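Local coordinates for protein fusarinine C esterase sidJ (Aspergillus fumigatus, PDB 6GUP) that hydrolyses the ester bonds of the siderophore fusarinine C, but not those of triacetylfusarinine C, as a homodimeric alpha/beta-hydrolase of the fungal iron-scavenging pathway, at residues S38-G43 and Q95-I100; S114-L119 and P156-I161; R275-V280 and I314-S319. All coordinates share one frame; numbering follows the deposited sequence.

Contact 1. Residues S38-G43 and Q95-I100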
ATOM      1  N   SER A  38      21.894  -7.752  -1.244  1.00 41.48           N
ATOM      2  CA  SER A  38      20.570  -7.127  -1.147  1.00 40.56           C
ATOM      3  C   SER A  38      20.395  -6.330   0.145  1.00 36.87           C
ATOM      4  O   SER A  38      20.722  -6.819   1.226  1.00 36.08           O
ATOM      5  CB  SER A  38      19.487  -8.205  -1.203  1.00 41.51           C
ATOM      6  OG  SER A  38      19.582  -8.963  -2.394  1.00 42.24           O
ATOM      7  N   LEU A  39      19.873  -5.110   0.017  1.00 33.99           N
ATOM      8  CA  LEU A  39      19.462  -4.292   1.158  1.00 33.38           C
ATOM      9  C   LEU A  39      17.942  -4.134   1.118  1.00 31.72           C
ATOM     10  O   LEU A  39      17.414  -3.446   0.241  1.00 31.77           O
ATOM     11  CB  LEU A  39      20.143  -2.919   1.107  1.00 33.08           C
ATOM     12  CG  LEU A  39      19.837  -1.929   2.240  1.00 33.10           C
ATOM     13  CD1 LEU A  39      20.298  -2.474   3.583  1.00 32.52           C
ATOM     14  CD2 LEU A  39      20.490  -0.583   1.967  1.00 32.73           C
ATOM     15  N   LEU A  40      17.247  -4.783   2.055  1.00 30.78           N
ATOM     16  CA  LEU A  40      15.796  -4.634   2.196  1.00 30.27           C
ATOM     17  C   LEU A  40      15.503  -3.506   3.182  1.00 30.86           C
ATOM     18  O   LEU A  40      15.839  -3.597   4.364  1.00 29.85           O
ATOM     19  CB  LEU A  40      15.139  -5.935   2.666  1.00 30.28           C
ATOM     20  CG  LEU A  40      13.608  -5.931   2.822  1.00 30.08           C
ATOM     21  CD1 LEU A  40      12.896  -5.515   1.540  1.00 30.57           C
ATOM     22  CD2 LEU A  40      13.123  -7.299   3.269  1.00 29.83           C
ATOM     23  N   PHE A  41      14.863  -2.458   2.672  1.00 32.05           N
ATOM     24  CA  PHE A  41      14.554  -1.250   3.423  1.00 32.79           C
ATOM     25  C   PHE A  41      13.083  -1.310   3.831  1.00 32.74           C
ATOM     26  O   PHE A  41      12.208  -1.432   2.975  1.00 32.23           O
ATOM     27  CB  PHE A  41      14.827  -0.038   2.530  1.00 34.26           C
ATOM     28  CG  PHE A  41      14.564   1.290   3.180  1.00 36.71           C
ATOM     29  CD1 PHE A  41      13.305   1.877   3.102  1.00 37.90           C
ATOM     30  CD2 PHE A  41      15.585   1.980   3.825  1.00 39.79           C
ATOM     31  CE1 PHE A  41      13.060   3.111   3.681  1.00 39.93           C
ATOM     32  CE2 PHE A  41      15.347   3.217   4.405  1.00 41.49           C
ATOM     33  CZ  PHE A  41      14.083   3.785   4.328  1.00 42.02           C
ATOM     34  N   VAL A  42      12.828  -1.235   5.137  1.00 32.19           N
ATOM     35  CA  VAL A  42      11.473  -1.271   5.689  1.00 32.01           C
ATOM     36  C   VAL A  42      11.131   0.135   6.178  1.00 34.63           C
ATOM     37  O   VAL A  42      11.705   0.618   7.159  1.00 32.95           O
ATOM     38  CB  VAL A  42      11.364  -2.287   6.852  1.00 31.24           C
ATOM     39  CG1 VAL A  42       9.938  -2.354   7.395  1.00 31.16           C
ATOM     40  CG2 VAL A  42      11.816  -3.671   6.398  1.00 30.59           C
ATOM     41  N   GLY A  43      10.199   0.788   5.486  1.00 37.95           N
ATOM     42  CA  GLY A  43       9.764   2.137   5.842  1.00 40.96           C
ATOM     43  C   GLY A  43       8.890   2.158   7.082  1.00 42.74           C
ATOM     44  O   GLY A  43       8.654   1.120   7.708  1.00 42.51           O
ATOM     45  N   GLN A  95       9.159 -13.758   4.473  1.00 36.07           N
ATOM     46  CA  GLN A  95       8.727 -14.199   3.137  1.00 37.34           C
ATOM     47  C   GLN A  95       9.409 -13.410   2.018  1.00 34.67           C
ATOM     48  O   GLN A  95       9.812 -13.990   1.008  1.00 33.83           O
ATOM     49  CB  GLN A  95       7.204 -14.101   2.988  1.00 42.38           C
ATOM     50  CG  GLN A  95       6.448 -15.212   3.698  1.00 48.68           C
ATOM     51  CD  GLN A  95       4.941 -15.035   3.634  1.00 54.54           C
ATOM     52  OE1 GLN A  95       4.413 -13.969   3.956  1.00 56.72           O
ATOM     53  NE2 GLN A  95       4.237 -16.085   3.226  1.00 55.55           N
ATOM     54  N   CYS A  96       9.530 -12.095   2.204  1.00 33.00           N
ATOM     55  CA  CYS A  96      10.219 -11.232   1.239  1.00 32.64           C
ATOM     56  C   CYS A  96      11.710 -11.559   1.136  1.00 33.41           C
ATOM     57  O   CYS A  96      12.265 -11.583   0.036  1.00 33.73           O
ATOM     58  CB  CYS A  96      10.040  -9.757   1.605  1.00 32.22           C
ATOM     59  SG  CYS A  96      10.576  -8.621   0.306  1.00 34.05           S
ATOM     60  N   LEU A  97      12.348 -11.805   2.281  1.00 33.85           N
ATOM     61  CA  LEU A  97      13.758 -12.204   2.321  1.00 34.82           C
ATOM     62  C   LEU A  97      14.005 -13.541   1.628  1.00 35.92           C
ATOM     63  O   LEU A  97      14.999 -13.689   0.913  1.00 35.99           O
ATOM     64  CB  LEU A  97      14.265 -12.279   3.764  1.00 35.47           C
ATOM     65  CG  LEU A  97      14.375 -10.960   4.530  1.00 36.59           C
ATOM     66  CD1 LEU A  97      14.668 -11.233   5.993  1.00 37.46           C
ATOM     67  CD2 LEU A  97      15.454 -10.078   3.941  1.00 37.29           C
ATOM     68  N   LYS A  98      13.110 -14.506   1.846  1.00 38.44           N
ATOM     69  CA  LYS A  98      13.178 -15.797   1.151  1.00 42.78           C
ATOM     70  C   LYS A  98      13.113 -15.613  -0.359  1.00 42.38           C
ATOM     71  O   LYS A  98      13.894 -16.223  -1.093  1.00 42.71           O
ATOM     72  CB  LYS A  98      12.052 -16.739   1.593  1.00 48.63           C
ATOM     73  CG  LYS A  98      12.107 -18.095   0.897  1.00 56.94           C
ATOM     74  CD  LYS A  98      10.925 -18.985   1.218  1.00 66.88           C
ATOM     75  CE  LYS A  98      11.070 -20.312   0.487  1.00 75.70           C
ATOM     76  NZ  LYS A  98      10.104 -21.336   0.962  1.00 79.39           N
ATOM     77  N   TYR A  99      12.170 -14.787  -0.810  1.00 41.53           N
ATOM     78  CA  TYR A  99      12.014 -14.497  -2.234  1.00 41.09           C
ATOM     79  C   TYR A  99      13.265 -13.847  -2.829  1.00 39.55           C
ATOM     80  O   TYR A  99      13.747 -14.279  -3.877  1.00 38.15           O
ATOM     81  CB  TYR A  99      10.799 -13.597  -2.488  1.00 40.92           C
ATOM     82  CG  TYR A  99      10.738 -13.115  -3.916  1.00 41.68           C
ATOM     83  CD1 TYR A  99      10.233 -13.934  -4.925  1.00 43.18           C
ATOM     84  CD2 TYR A  99      11.229 -11.857  -4.271  1.00 39.21           C
ATOM     85  CE1 TYR A  99      10.195 -13.506  -6.243  1.00 42.76           C
ATOM     86  CE2 TYR A  99      11.199 -11.422  -5.586  1.00 40.63           C
ATOM     87  CZ  TYR A  99      10.679 -12.248  -6.569  1.00 41.79           C
ATOM     88  OH  TYR A  99      10.644 -11.821  -7.874  1.00 41.30           O
ATOM     89  N   ILE A 100      13.766 -12.806  -2.164  1.00 38.97           N
ATOM     90  CA  ILE A 100      14.969 -12.086  -2.610  1.00 38.65           C
ATOM     91  C   ILE A 100      16.168 -13.029  -2.714  1.00 40.06           C
ATOM     92  O   ILE A 100      16.949 -12.941  -3.665  1.00 40.30           O
ATOM     93  CB  ILE A 100      15.309 -10.891  -1.679  1.00 37.39           C
ATOM     94  CG1 ILE A 100      14.278  -9.771  -1.866  1.00 36.53           C
ATOM     95  CG2 ILE A 100      16.707 -10.339  -1.963  1.00 36.85           C
ATOM     96  CD1 ILE A 100      14.314  -8.696  -0.799  1.00 35.88           C
TER

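Contact 2. Residues S114-L119 and P156-I161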
ATOM      1  N   SER A 114      26.097 -17.239  -1.293  1.00 89.32           N
ATOM      2  CA  SER A 114      27.087 -16.153  -1.405  1.00 83.24           C
ATOM      3  C   SER A 114      26.464 -14.784  -1.157  1.00 75.74           C
ATOM      4  O   SER A 114      27.099 -13.910  -0.562  1.00 75.47           O
ATOM      5  CB  SER A 114      27.757 -16.143  -2.784  1.00 82.01           C
ATOM      6  OG  SER A 114      26.825 -16.413  -3.819  1.00 80.61           O
ATOM      7  N   GLY A 115      25.232 -14.603  -1.631  1.00 65.58           N
ATOM      8  CA  GLY A 115      24.519 -13.340  -1.495  1.00 58.54           C
ATOM      9  C   GLY A 115      24.255 -12.970  -0.049  1.00 52.31           C
ATOM     10  O   GLY A 115      23.804 -13.803   0.740  1.00 49.77           O
ATOM     11  N   LYS A 116      24.535 -11.713   0.283  1.00 49.88           N
ATOM     12  CA  LYS A 116      24.385 -11.190   1.635  1.00 49.59           C
ATOM     13  C   LYS A 116      23.114 -10.365   1.711  1.00 46.10           C
ATOM     14  O   LYS A 116      22.745  -9.696   0.741  1.00 43.10           O
ATOM     15  CB  LYS A 116      25.594 -10.338   2.023  1.00 51.60           C
ATOM     16  CG  LYS A 116      26.867 -11.151   2.171  1.00 54.64           C
ATOM     17  CD  LYS A 116      27.922 -10.424   2.985  1.00 57.76           C
ATOM     18  CE  LYS A 116      29.171 -11.277   3.148  1.00 59.88           C
ATOM     19  NZ  LYS A 116      28.995 -12.381   4.132  1.00 60.63           N
ATOM     20  N   ILE A 117      22.450 -10.426   2.863  1.00 44.77           N
ATOM     21  CA  ILE A 117      21.196  -9.715   3.079  1.00 43.55           C
ATOM     22  C   ILE A 117      21.294  -8.836   4.321  1.00 37.99           C
ATOM     23  O   ILE A 117      21.700  -9.301   5.386  1.00 36.09           O
ATOM     24  CB  ILE A 117      19.986 -10.656   3.288  1.00 47.78           C
ATOM     25  CG1 ILE A 117      20.043 -11.919   2.396  1.00 53.65           C
ATOM     26  CG2 ILE A 117      18.701  -9.868   3.078  1.00 47.19           C
ATOM     27  CD1 ILE A 117      19.416 -11.787   1.022  1.00 57.35           C
ATOM     28  N   VAL A 118      20.887  -7.579   4.171  1.00 34.87           N
ATOM     29  CA  VAL A 118      20.850  -6.612   5.262  1.00 31.69           C
ATOM     30  C   VAL A 118      19.432  -6.059   5.348  1.00 31.42           C
ATOM     31  O   VAL A 118      18.846  -5.692   4.328  1.00 31.76           O
ATOM     32  CB  VAL A 118      21.852  -5.464   5.021  1.00 30.22           C
ATOM     33  CG1 VAL A 118      21.748  -4.398   6.109  1.00 29.44           C
ATOM     34  CG2 VAL A 118      23.273  -6.010   4.948  1.00 29.66           C
ATOM     35  N   LEU A 119      18.890  -6.006   6.564  1.00 30.05           N
ATOM     36  CA  LEU A 119      17.568  -5.434   6.809  1.00 28.76           C
ATOM     37  C   LEU A 119      17.732  -4.055   7.438  1.00 28.75           C
ATOM     38  O   LEU A 119      18.306  -3.929   8.519  1.00 29.72           O
ATOM     39  CB  LEU A 119      16.758  -6.345   7.731  1.00 27.43           C
ATOM     40  CG  LEU A 119      15.271  -6.014   7.898  1.00 28.93           C
ATOM     41  CD1 LEU A 119      14.499  -6.260   6.609  1.00 31.41           C
ATOM     42  CD2 LEU A 119      14.674  -6.825   9.035  1.00 28.94           C
ATOM     43  N   PRO A 156      18.356 -15.971   9.052  1.00 43.10           N
ATOM     44  CA  PRO A 156      19.277 -15.046   9.709  1.00 41.63           C
ATOM     45  C   PRO A 156      19.774 -13.969   8.747  1.00 38.17           C
ATOM     46  O   PRO A 156      19.917 -14.224   7.548  1.00 38.11           O
ATOM     47  CB  PRO A 156      20.434 -15.954  10.165  1.00 43.85           C
ATOM     48  CG  PRO A 156      19.952 -17.355   9.977  1.00 46.51           C
ATOM     49  CD  PRO A 156      18.991 -17.281   8.838  1.00 44.86           C
ATOM     50  N   LEU A 157      20.028 -12.778   9.284  1.00 34.74           N
ATOM     51  CA  LEU A 157      20.487 -11.635   8.503  1.00 33.68           C
ATOM     52  C   LEU A 157      22.002 -11.493   8.617  1.00 32.81           C
ATOM     53  O   LEU A 157      22.582 -11.784   9.667  1.00 33.73           O
ATOM     54  CB  LEU A 157      19.815 -10.354   9.003  1.00 34.42           C
ATOM     55  CG  LEU A 157      18.289 -10.379   9.143  1.00 36.63           C
ATOM     56  CD1 LEU A 157      17.808  -9.097   9.800  1.00 36.57           C
ATOM     57  CD2 LEU A 157      17.611 -10.574   7.797  1.00 38.33           C
ATOM     58  N   ASP A 158      22.632 -11.044   7.533  1.00 33.65           N
ATOM     59  CA  ASP A 158      24.063 -10.712   7.538  1.00 34.52           C
ATOM     60  C   ASP A 158      24.318  -9.319   8.120  1.00 34.41           C
ATOM     61  O   ASP A 158      25.455  -8.984   8.451  1.00 34.28           O
ATOM     62  CB  ASP A 158      24.642 -10.802   6.126  1.00 36.11           C
ATOM     63  CG  ASP A 158      24.536 -12.197   5.545  1.00 38.49           C
ATOM     64  OD1 ASP A 158      25.325 -13.074   5.951  1.00 40.35           O
ATOM     65  OD2 ASP A 158      23.657 -12.414   4.686  1.00 38.78           O
ATOM     66  N   GLY A 159      23.266  -8.508   8.225  1.00 33.75           N
ATOM     67  CA  GLY A 159      23.354  -7.189   8.840  1.00 33.00           C
ATOM     68  C   GLY A 159      21.992  -6.638   9.212  1.00 31.97           C
ATOM     69  O   GLY A 159      20.964  -7.105   8.711  1.00 30.69           O
ATOM     70  N   ALA A 160      21.989  -5.648  10.100  1.00 30.77           N
ATOM     71  CA  ALA A 160      20.762  -4.970  10.510  1.00 32.06           C
ATOM     72  C   ALA A 160      21.043  -3.504  10.831  1.00 32.05           C
ATOM     73  O   ALA A 160      21.970  -3.198  11.579  1.00 31.49           O
ATOM     74  CB  ALA A 160      20.146  -5.670  11.711  1.00 31.94           C
ATOM     75  N   ILE A 161      20.248  -2.610  10.245  1.00 31.40           N
ATOM     76  CA  ILE A 161      20.385  -1.168  10.460  1.00 30.93           C
ATOM     77  C   ILE A 161      19.045  -0.616  10.953  1.00 30.26           C
ATOM     78  O   ILE A 161      17.989  -1.005  10.452  1.00 29.40           O
ATOM     79  CB  ILE A 161      20.824  -0.427   9.170  1.00 31.76           C
ATOM     80  CG1 ILE A 161      22.145  -0.999   8.631  1.00 31.93           C
ATOM     81  CG2 ILE A 161      20.987   1.070   9.431  1.00 31.41           C
ATOM     82  CD1 ILE A 161      22.459  -0.605   7.203  1.00 32.16           C
TER
HETATM   83  O   HOH W   1      27.843 -12.482   6.840  1.00 50.04           O

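Contact 3. Residues R275-V280 and I314-S319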
ATOM      1  N   ARG A 275      23.806 -12.757  12.104  1.00 40.56           N
ATOM      2  CA  ARG A 275      25.220 -13.135  11.949  1.00 43.27           C
ATOM      3  C   ARG A 275      25.999 -11.962  11.341  1.00 40.70           C
ATOM      4  O   ARG A 275      26.532 -12.032  10.231  1.00 41.01           O
ATOM      5  CB  ARG A 275      25.398 -14.444  11.158  1.00 47.60           C
ATOM      6  CG  ARG A 275      24.735 -14.527   9.787  1.00 53.32           C
ATOM      7  CD  ARG A 275      25.447 -15.544   8.905  1.00 58.16           C
ATOM      8  NE  ARG A 275      24.777 -15.734   7.618  1.00 59.29           N
ATOM      9  CZ  ARG A 275      23.715 -16.514   7.399  1.00 59.63           C
ATOM     10  NH1 ARG A 275      23.147 -17.216   8.381  1.00 58.94           N
ATOM     11  NH2 ARG A 275      23.205 -16.592   6.171  1.00 60.89           N
ATOM     12  N   GLY A 276      26.064 -10.884  12.115  1.00 39.26           N
ATOM     13  CA  GLY A 276      26.660  -9.625  11.683  1.00 38.66           C
ATOM     14  C   GLY A 276      26.454  -8.556  12.739  1.00 36.81           C
ATOM     15  O   GLY A 276      26.241  -8.873  13.913  1.00 35.60           O
ATOM     16  N   LYS A 277      26.490  -7.293  12.317  1.00 36.02           N
ATOM     17  CA  LYS A 277      26.439  -6.157  13.240  1.00 37.04           C
ATOM     18  C   LYS A 277      25.089  -5.441  13.216  1.00 35.12           C
ATOM     19  O   LYS A 277      24.421  -5.401  12.183  1.00 35.61           O
ATOM     20  CB  LYS A 277      27.551  -5.153  12.908  1.00 41.68           C
ATOM     21  CG  LYS A 277      28.938  -5.760  12.718  1.00 46.21           C
ATOM     22  CD  LYS A 277      29.541  -6.261  14.024  1.00 50.10           C
ATOM     23  CE  LYS A 277      30.395  -5.197  14.693  1.00 54.55           C
ATOM     24  NZ  LYS A 277      30.551  -5.449  16.151  1.00 54.27           N
ATOM     25  N   LEU A 278      24.699  -4.886  14.366  1.00 33.79           N
ATOM     26  CA  LEU A 278      23.548  -3.986  14.465  1.00 33.17           C
ATOM     27  C   LEU A 278      24.050  -2.547  14.512  1.00 32.84           C
ATOM     28  O   LEU A 278      24.702  -2.154  15.486  1.00 32.51           O
ATOM     29  CB  LEU A 278      22.717  -4.284  15.720  1.00 32.40           C
ATOM     30  CG  LEU A 278      21.550  -3.329  16.020  1.00 33.07           C
ATOM     31  CD1 LEU A 278      20.505  -3.357  14.910  1.00 33.59           C
ATOM     32  CD2 LEU A 278      20.916  -3.662  17.359  1.00 32.23           C
ATOM     33  N   MET A 279      23.751  -1.768  13.472  1.00 31.86           N
ATOM     34  CA  MET A 279      24.083  -0.341  13.449  1.00 31.80           C
ATOM     35  C   MET A 279      22.837   0.515  13.660  1.00 31.65           C
ATOM     36  O   MET A 279      21.883   0.428  12.889  1.00 32.03           O
ATOM     37  CB  MET A 279      24.768   0.055  12.139  1.00 32.80           C
ATOM     38  CG  MET A 279      25.342   1.467  12.168  1.00 33.87           C
ATOM     39  SD  MET A 279      26.440   1.851  10.795  1.00 35.65           S
ATOM     40  CE  MET A 279      25.277   1.856   9.433  1.00 35.33           C
ATOM     41  N   VAL A 280      22.857   1.337  14.708  1.00 31.84           N
ATOM     42  CA  VAL A 280      21.800   2.312  14.975  1.00 32.83           C
ATOM     43  C   VAL A 280      22.291   3.704  14.571  1.00 32.94           C
ATOM     44  O   VAL A 280      23.364   4.133  14.995  1.00 31.41           O
ATOM     45  CB  VAL A 280      21.387   2.299  16.463  1.00 33.92           C
ATOM     46  CG1 VAL A 280      20.315   3.346  16.749  1.00 33.31           C
ATOM     47  CG2 VAL A 280      20.882   0.917  16.855  1.00 34.07           C
ATOM     48  N   ILE A 314      28.070  -7.721  19.121  1.00 33.68           N
ATOM     49  CA  ILE A 314      27.020  -7.646  18.103  1.00 33.47           C
ATOM     50  C   ILE A 314      26.786  -6.197  17.675  1.00 32.27           C
ATOM     51  O   ILE A 314      26.674  -5.910  16.487  1.00 30.46           O
ATOM     52  CB  ILE A 314      25.704  -8.285  18.609  1.00 34.28           C
ATOM     53  CG1 ILE A 314      25.921  -9.784  18.851  1.00 34.67           C
ATOM     54  CG2 ILE A 314      24.564  -8.070  17.611  1.00 34.84           C
ATOM     55  CD1 ILE A 314      24.853 -10.446  19.690  1.00 33.98           C
ATOM     56  N   TRP A 315      26.695  -5.298  18.651  1.00 31.67           N
ATOM     57  CA  TRP A 315      26.518  -3.868  18.396  1.00 30.80           C
ATOM     58  C   TRP A 315      27.649  -3.319  17.528  1.00 30.86           C
ATOM     59  O   TRP A 315      28.825  -3.585  17.792  1.00 31.61           O
ATOM     60  CB  TRP A 315      26.468  -3.108  19.723  1.00 30.98           C
ATOM     61  CG  TRP A 315      26.199  -1.642  19.600  1.00 30.85           C
ATOM     62  CD1 TRP A 315      27.124  -0.649  19.473  1.00 31.00           C
ATOM     63  CD2 TRP A 315      24.920  -1.001  19.610  1.00 30.75           C
ATOM     64  NE1 TRP A 315      26.503   0.572  19.395  1.00 30.82           N
ATOM     65  CE2 TRP A 315      25.148   0.387  19.479  1.00 30.77           C
ATOM     66  CE3 TRP A 315      23.600  -1.465  19.718  1.00 30.39           C
ATOM     67  CZ2 TRP A 315      24.105   1.320  19.451  1.00 31.28           C
ATOM     68  CZ3 TRP A 315      22.561  -0.536  19.690  1.00 30.68           C
ATOM     69  CH2 TRP A 315      22.822   0.841  19.559  1.00 31.01           C
ATOM     70  N   ASP A 316      27.286  -2.568  16.490  1.00 31.02           N
ATOM     71  CA  ASP A 316      28.267  -1.906  15.641  1.00 31.83           C
ATOM     72  C   ASP A 316      28.737  -0.651  16.362  1.00 32.73           C
ATOM     73  O   ASP A 316      27.935   0.249  16.622  1.00 30.66           O
ATOM     74  CB  ASP A 316      27.667  -1.543  14.274  1.00 31.57           C
ATOM     75  CG  ASP A 316      28.731  -1.328  13.205  1.00 33.51           C
ATOM     76  OD1 ASP A 316      29.826  -0.815  13.521  1.00 34.60           O
ATOM     77  OD2 ASP A 316      28.472  -1.677  12.038  1.00 35.86           O
ATOM     78  N   GLU A 317      30.033  -0.589  16.673  1.00 34.17           N
ATOM     79  CA  GLU A 317      30.630   0.592  17.313  1.00 36.25           C
ATOM     80  C   GLU A 317      30.457   1.872  16.480  1.00 34.49           C
ATOM     81  O   GLU A 317      30.402   2.967  17.037  1.00 34.77           O
ATOM     82  CB  GLU A 317      32.114   0.360  17.641  1.00 39.72           C
ATOM     83  CG  GLU A 317      33.055   0.292  16.440  1.00 43.68           C
ATOM     84  CD  GLU A 317      34.522   0.236  16.836  1.00 48.42           C
ATOM     85  OE1 GLU A 317      35.375   0.546  15.978  1.00 49.40           O
ATOM     86  OE2 GLU A 317      34.829  -0.110  17.998  1.00 49.64           O
ATOM     87  N   ASN A 318      30.358   1.717  15.158  1.00 33.68           N
ATOM     88  CA  ASN A 318      30.068   2.834  14.245  1.00 34.32           C
ATOM     89  C   ASN A 318      28.638   3.400  14.338  1.00 32.48           C
ATOM     90  O   ASN A 318      28.317   4.359  13.633  1.00 31.83           O
ATOM     91  CB  ASN A 318      30.382   2.436  12.792  1.00 37.88           C
ATOM     92  CG  ASN A 318      31.871   2.256  12.540  1.00 41.04           C
ATOM     93  OD1 ASN A 318      32.703   2.982  13.087  1.00 42.94           O
ATOM     94  ND2 ASN A 318      32.214   1.287  11.698  1.00 41.31           N
ATOM     95  N   SER A 319      27.783   2.810  15.176  1.00 31.05           N
ATOM     96  CA  SER A 319      26.519   3.432  15.572  1.00 30.06           C
ATOM     97  C   SER A 319      26.773   4.770  16.253  1.00 31.15           C
ATOM     98  O   SER A 319      27.788   4.950  16.933  1.00 31.44           O
ATOM     99  CB  SER A 319      25.758   2.538  16.551  1.00 30.20           C
ATOM    100  OG  SER A 319      25.500   1.264  15.994  1.00 30.14           O
TER
HETATM  101  O   HOH W   2      31.622  -2.805  16.366  1.00 40.08           O

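Contact 1. Residues S38-G43 and Q95-I100
Leu40 reaches from strand 38-42 into helix 95-100 and meets three of its side chains with the two branches of its fork. With CG anti to the backbone N (chi1 -178°) the fork is carried out to the helix. There Leu40 CD2 touches Leu97 CD2 at 3.7 Å, while Leu40 CD1 faces Ile100 CD1 at 4.2 Å. Cys96 SG stands 4.1 Å from Leu40 CD1 and just as far from Leu40 CD2, so both methyls share the sulfur.

Ile100 works with both its branches: CG1 carries CD1 toward Leu40, whereas Ile100 CG2 is directed at Ser38 and comes within 3.2 Å of Ser38 OG. That hydroxyl lies against a methyl on this side and is satisfied by a hydrogen bond to Lys104 further along the helix. Phe70 of the adjacent strand 67-72 packs on Ser38, Leu40 and Ile100, and Leu97 continues onto Ile117.

The strand and helix axes run nearly antiparallel, at 156° and 10.4 Å apart. A helix laid over a central strand through buried aliphatic side chains is the layered packing of the alpha/beta-hydrolase fold.

Contact 2. Residues S114-L119 and P156-I161
Asp158 ties segment 156-161 to strand 117-119, whose parallel neighbour in the central sheet of the alpha/beta-hydrolase fold is strand 159-161. Its side chain leaves the backbone with CG anti to the carbonyl carbon (chi1 -62°), which turns the carboxylate back toward Lys116 and Ile117. Asp158 CB lies 3.4 Å from Ile117 O. CG comes next, near Ile117 N and Lys116 CA, and the two oxygens then part. Asp158 OD2 accepts a nearly straight bond from Ile117 N at 3.0 Å, on its anti side and 20° out of the carboxylate plane. OD1 is turned to the lysine: a water bridges it to Lys116 NZ, and Arg275 adds a salt bridge. Both carboxylate oxygens of this buried aspartate are thus engaged, and the two cationic partners would be expected to favour its ionised form.

The backbone answers in the other direction, Asp158 N giving a bent bond to Ile117 O, with Gly159 N a weak second donor to the same oxygen. Farther along, Leu119 bonds through its N to Gly159 O and through its O to Ile161 N, the regular pattern of parallel strands.

Side chains pack on both faces of this strand pair. Val118 CG1 meets Ile161 CD1 on the face covered by helix 335-353. Leu119 and Leu157 instead share the face lined by helices 86-108 and 125-134. Gly159 leaves room for Val118, whose CG2 stands 4.1 Å from Gly159 CA. On the leucine side, Leu157 CD1 touches both Leu119 CB at 3.6 Å and Leu119 CD2 at 3.9 Å.

Contact 3. Residues R275-V280 and I314-S319
A single beta bridge, Leu278 with Trp315, joins strand 278-280 to an irregular segment: Leu278 N bonds to Ile314 O, and Asp316 N returns a 2.8 Å bond to Leu278 O. Asp316 then starts a type I turn ending at Ser319, whose OG and N both donate to Asp316 O. Ser319 OG also accepts from Val280 N at 2.9 Å, so one side-chain oxygen closes the turn and carries on the strand's bonding. An Asx turn reinforces the loop, Asp316 OD1 taking Asn318 N from above the carboxylate plane.

Trp315 leaves the loop with chi1 extended (-176°), which brings the indole back to the side chains of Leu278 and Val280. Val280 CG2 presses on Trp315 CH2 at 3.3 Å, a tight contact, and Leu278 CD2 approaches Trp315 CE3 at 4.2 Å; both reach the ring obliquely. Ser319 OG lies 3.4 Å above one face of the Trp315 ring, toward its rim.

Lys277 bends at chi2 and chi3 to fold along the loop. Lys277 CB passes Asp316 OD2 at 3.7 Å, and NZ donates to Trp315 O from above the carbonyl plane, to Ala313 O and to a water that also binds Glu317 N. The ammonium thus spends its hydrogen bonds on two carbonyls and a water, its charge probably polarising both carbonyls, and pins the loop to the strand without a salt bridge to Asp316.

Overall arrangement
The three contacts follow one another across five neighbouring strands of one sheet, in the order 37-42, 117-122, 159-163, 278-283 and 320-322. Contacts 1 and 2, centres about 9 Å apart, join where Leu40 N lies 2.9 Å from Val118 O, a probable hydrogen bond. Contacts 2 and 3, centres about 12 Å apart, meet through Ala160 O and Met279 N, and Arg275 NE of contact 3 also pairs with Asp158 OD1 of contact 2. Contacts 1 and 3 are about 19 Å apart between centres and do not touch. Strand 117-122 leads into a probable nucleophile elbow (GxSxG) at Ser123, consistent with a Ser123-His327-Asp286 triad; segment 114-119 of contact 2 runs into that strand, before the elbow.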